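Local structure of phage terminase large subunit (7KS4) at residues His113-Pro118 and Ala124-Thr129. The protein probably acts as the ATP-driven motor that moves viral DNA into empty capsids and as the endonuclease that cuts the genome, this piece being its N-terminal ATPase domain. Sequence-based numbering, arbitrary orientation.
With SO4 (sulfate ion), chain E.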
loop_
_atom_site.group_PDB
_atom_site.type_symbol
_atom_site.label_atom_id
_atom_site.label_comp_id
_atom_site.label_asym_id
_atom_site.label_seq_id
_atom_site.Cartn_x
_atom_site.Cartn_y
_atom_site.Cartn_z
ATOM N N HIS A 113 9.699 -14.911 -11.953
ATOM C CA HIS A 113 9.420 -16.154 -12.657
ATOM C C HIS A 113 9.558 -17.328 -11.696
ATOM O O HIS A 113 10.556 -17.434 -10.979
ATOM C CB HIS A 113 10.376 -16.323 -13.839
ATOM C CG HIS A 113 10.320 -15.202 -14.830
ATOM N ND1 HIS A 113 9.209 -14.947 -15.603
ATOM C CD2 HIS A 113 11.245 -14.276 -15.181
ATOM C CE1 HIS A 113 9.447 -13.907 -16.383
ATOM N NE2 HIS A 113 10.676 -13.483 -16.148
ATOM N N HIS A 114 8.562 -18.212 -11.696
ATOM C CA HIS A 114 8.546 -19.400 -10.850
ATOM C C HIS A 114 8.739 -20.635 -11.719
ATOM O O HIS A 114 8.057 -20.792 -12.738
ATOM C CB HIS A 114 7.230 -19.507 -10.080
ATOM C CG HIS A 114 7.061 -18.450 -9.040
ATOM N ND1 HIS A 114 7.404 -18.649 -7.722
ATOM C CD2 HIS A 114 6.601 -17.180 -9.125
ATOM C CE1 HIS A 114 7.153 -17.549 -7.035
ATOM N NE2 HIS A 114 6.670 -16.640 -7.863
ATOM N N TYR A 115 9.646 -21.513 -11.303
ATOM C CA TYR A 115 10.027 -22.683 -12.079
ATOM C C TYR A 115 9.590 -23.964 -11.379
ATOM O O TYR A 115 9.166 -23.957 -10.219
ATOM C CB TYR A 115 11.542 -22.686 -12.322
ATOM C CG TYR A 115 11.972 -21.573 -13.244
ATOM C CD1 TYR A 115 12.235 -21.822 -14.581
ATOM C CD2 TYR A 115 12.082 -20.266 -12.786
ATOM C CE1 TYR A 115 12.615 -20.809 -15.434
ATOM C CE2 TYR A 115 12.465 -19.246 -13.630
ATOM C CZ TYR A 115 12.725 -19.520 -14.955
ATOM O OH TYR A 115 13.106 -18.507 -15.810
ATOM N N ASP A 116 9.710 -25.075 -12.111
ATOM C CA ASP A 116 9.317 -26.391 -11.625
ATOM C C ASP A 116 10.443 -27.099 -10.885
ATOM O O ASP A 116 10.288 -28.267 -10.509
ATOM C CB ASP A 116 8.841 -27.257 -12.796
ATOM C CG ASP A 116 9.983 -27.718 -13.703
ATOM O OD1 ASP A 116 11.056 -27.071 -13.726
ATOM O OD2 ASP A 116 9.797 -28.735 -14.405
ATOM N N ARG A 117 11.560 -26.420 -10.672
ATOM C CA ARG A 117 12.746 -26.965 -10.028
ATOM C C ARG A 117 13.683 -25.786 -9.803
ATOM O O ARG A 117 13.395 -24.683 -10.282
ATOM C CB ARG A 117 13.399 -28.039 -10.894
ATOM C CG ARG A 117 14.159 -27.481 -12.094
ATOM C CD ARG A 117 14.426 -28.563 -13.129
ATOM N NE ARG A 117 13.203 -28.954 -13.825
ATOM C CZ ARG A 117 13.125 -29.945 -14.706
ATOM N NH1 ARG A 117 14.203 -30.661 -15.012
ATOM N NH2 ARG A 117 11.967 -30.222 -15.285
ATOM N N PRO A 118 14.787 -25.954 -9.081
ATOM C CA PRO A 118 15.704 -24.825 -8.889
ATOM C C PRO A 118 16.213 -24.300 -10.223
ATOM O O PRO A 118 16.468 -25.064 -11.158
ATOM C CB PRO A 118 16.830 -25.421 -8.037
ATOM C CG PRO A 118 16.180 -26.557 -7.318
ATOM C CD PRO A 118 15.181 -27.125 -8.281
ATOM N N ALA A 124 15.089 -26.763 -16.233
ATOM C CA ALA A 124 14.151 -25.944 -15.476
ATOM C C ALA A 124 13.092 -25.365 -16.405
ATOM O O ALA A 124 13.414 -24.749 -17.428
ATOM C CB ALA A 124 14.894 -24.830 -14.747
ATOM N N LYS A 125 11.829 -25.582 -16.049
ATOM C CA LYS A 125 10.687 -25.111 -16.820
ATOM C C LYS A 125 9.969 -24.037 -16.017
ATOM O O LYS A 125 9.730 -24.208 -14.818
ATOM C CB LYS A 125 9.724 -26.260 -17.147
ATOM C CG LYS A 125 10.070 -27.064 -18.401
ATOM C CD LYS A 125 9.055 -28.192 -18.629
ATOM C CE LYS A 125 9.551 -29.222 -19.635
ATOM N NZ LYS A 125 10.766 -29.928 -19.148
ATOM N N ARG A 126 9.629 -22.940 -16.683
ATOM C CA ARG A 126 8.901 -21.847 -16.057
ATOM C C ARG A 126 7.428 -22.232 -15.934
ATOM O O ARG A 126 6.800 -22.646 -16.916
ATOM C CB ARG A 126 9.086 -20.578 -16.892
ATOM C CG ARG A 126 8.494 -19.313 -16.326
ATOM C CD ARG A 126 8.776 -18.126 -17.264
ATOM N NE ARG A 126 10.194 -17.753 -17.305
ATOM C CZ ARG A 126 10.703 -16.778 -18.061
ATOM N NH1 ARG A 126 9.920 -16.060 -18.860
ATOM N NH2 ARG A 126 12.005 -16.517 -18.023
ATOM N N VAL A 127 6.883 -22.116 -14.726
ATOM C CA VAL A 127 5.521 -22.547 -14.458
ATOM C C VAL A 127 4.580 -21.365 -14.283
ATOM O O VAL A 127 3.405 -21.458 -14.657
ATOM C CB VAL A 127 5.468 -23.461 -13.215
ATOM C CG1 VAL A 127 4.031 -23.873 -12.908
ATOM C CG2 VAL A 127 6.328 -24.679 -13.421
ATOM N N ALA A 128 5.058 -20.265 -13.723
ATOM C CA ALA A 128 4.209 -19.116 -13.456
ATOM C C ALA A 128 5.099 -17.892 -13.341
ATOM O O ALA A 128 6.291 -17.998 -13.052
ATOM C CB ALA A 128 3.387 -19.320 -12.185
ATOM N N THR A 129 4.506 -16.730 -13.592
ATOM C CA THR A 129 5.208 -15.455 -13.478
ATOM C C THR A 129 4.316 -14.482 -12.715
ATOM O O THR A 129 3.215 -14.155 -13.168
ATOM C CB THR A 129 5.575 -14.906 -14.858
ATOM O OG1 THR A 129 6.519 -15.785 -15.482
ATOM C CG2 THR A 129 6.198 -13.517 -14.745
HETATM S S SO4 E . 12.814 -33.171 -17.578
HETATM O O1 SO4 E . 14.168 -33.216 -17.033
HETATM O O2 SO4 E . 12.741 -34.017 -18.766
HETATM O O3 SO4 E . 12.477 -31.798 -17.943
HETATM O O4 SO4 E . 11.871 -33.651 -16.572
#
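Arg-126 extends with CG anti to its backbone N (chi1 -175°) and then bends at chi3, which lays its guanidinium flat over the ring of His-113, whose own CG stands beside the backbone N (chi1 -58°). The two planes lie 12° apart with centres separated by 3.5 Å. An arginine suits this place because its flat end can stack and still donate in its own plane: NH2 reaches OH of Tyr-115 at 3.2 Å, while NE adds a weaker bond to the same oxygen. The tyrosine ring stands nearly perpendicular to the guanidinium and receives CB of Arg-126 off-centre in a CH-pi contact. Histidine offers a flat face for the stack and two nitrogens at its edge: ND1 shares a hydrogen bond with OG1 of Thr-129 (2.8 Å), and NE2 bonds to Gln-102 on the adjoining strand, so the ring's rotation is fixed.

The antiparallel strands of this hairpin carry a classic beta bulge: Val-127 and Ala-128 both face His-114, whose O accepts from N of Val-127 (2.7 Å) and N of Ala-128 (3.2 Å). His-114 N returns a bond to Ala-128 O.

Toward the turn, Asp-116 pairs with Lys-125 twice: its backbone N donates to Lys-125 O, and its OD1 takes the N-H of Lys-125 (2.9 Å). Aspartate suits because its two oxygens also accept Arg-117 side-on, NE at OD1 from the opposite face and NH2 at OD2 (2.8 Å). The NH1/NH2 edge of the same guanidinium, with NH2 serving both anions, and NZ of Lys-125 converge on a sulfate, probably from the crystallisation liquor.

Away from the nucleotide site, polar side chains thus tie together the end of this hairpin; the carboxylate and sulfate would offset the charges of Arg-117 and Lys-125, and stacking on Arg-126 probably disfavours a protonated His-113.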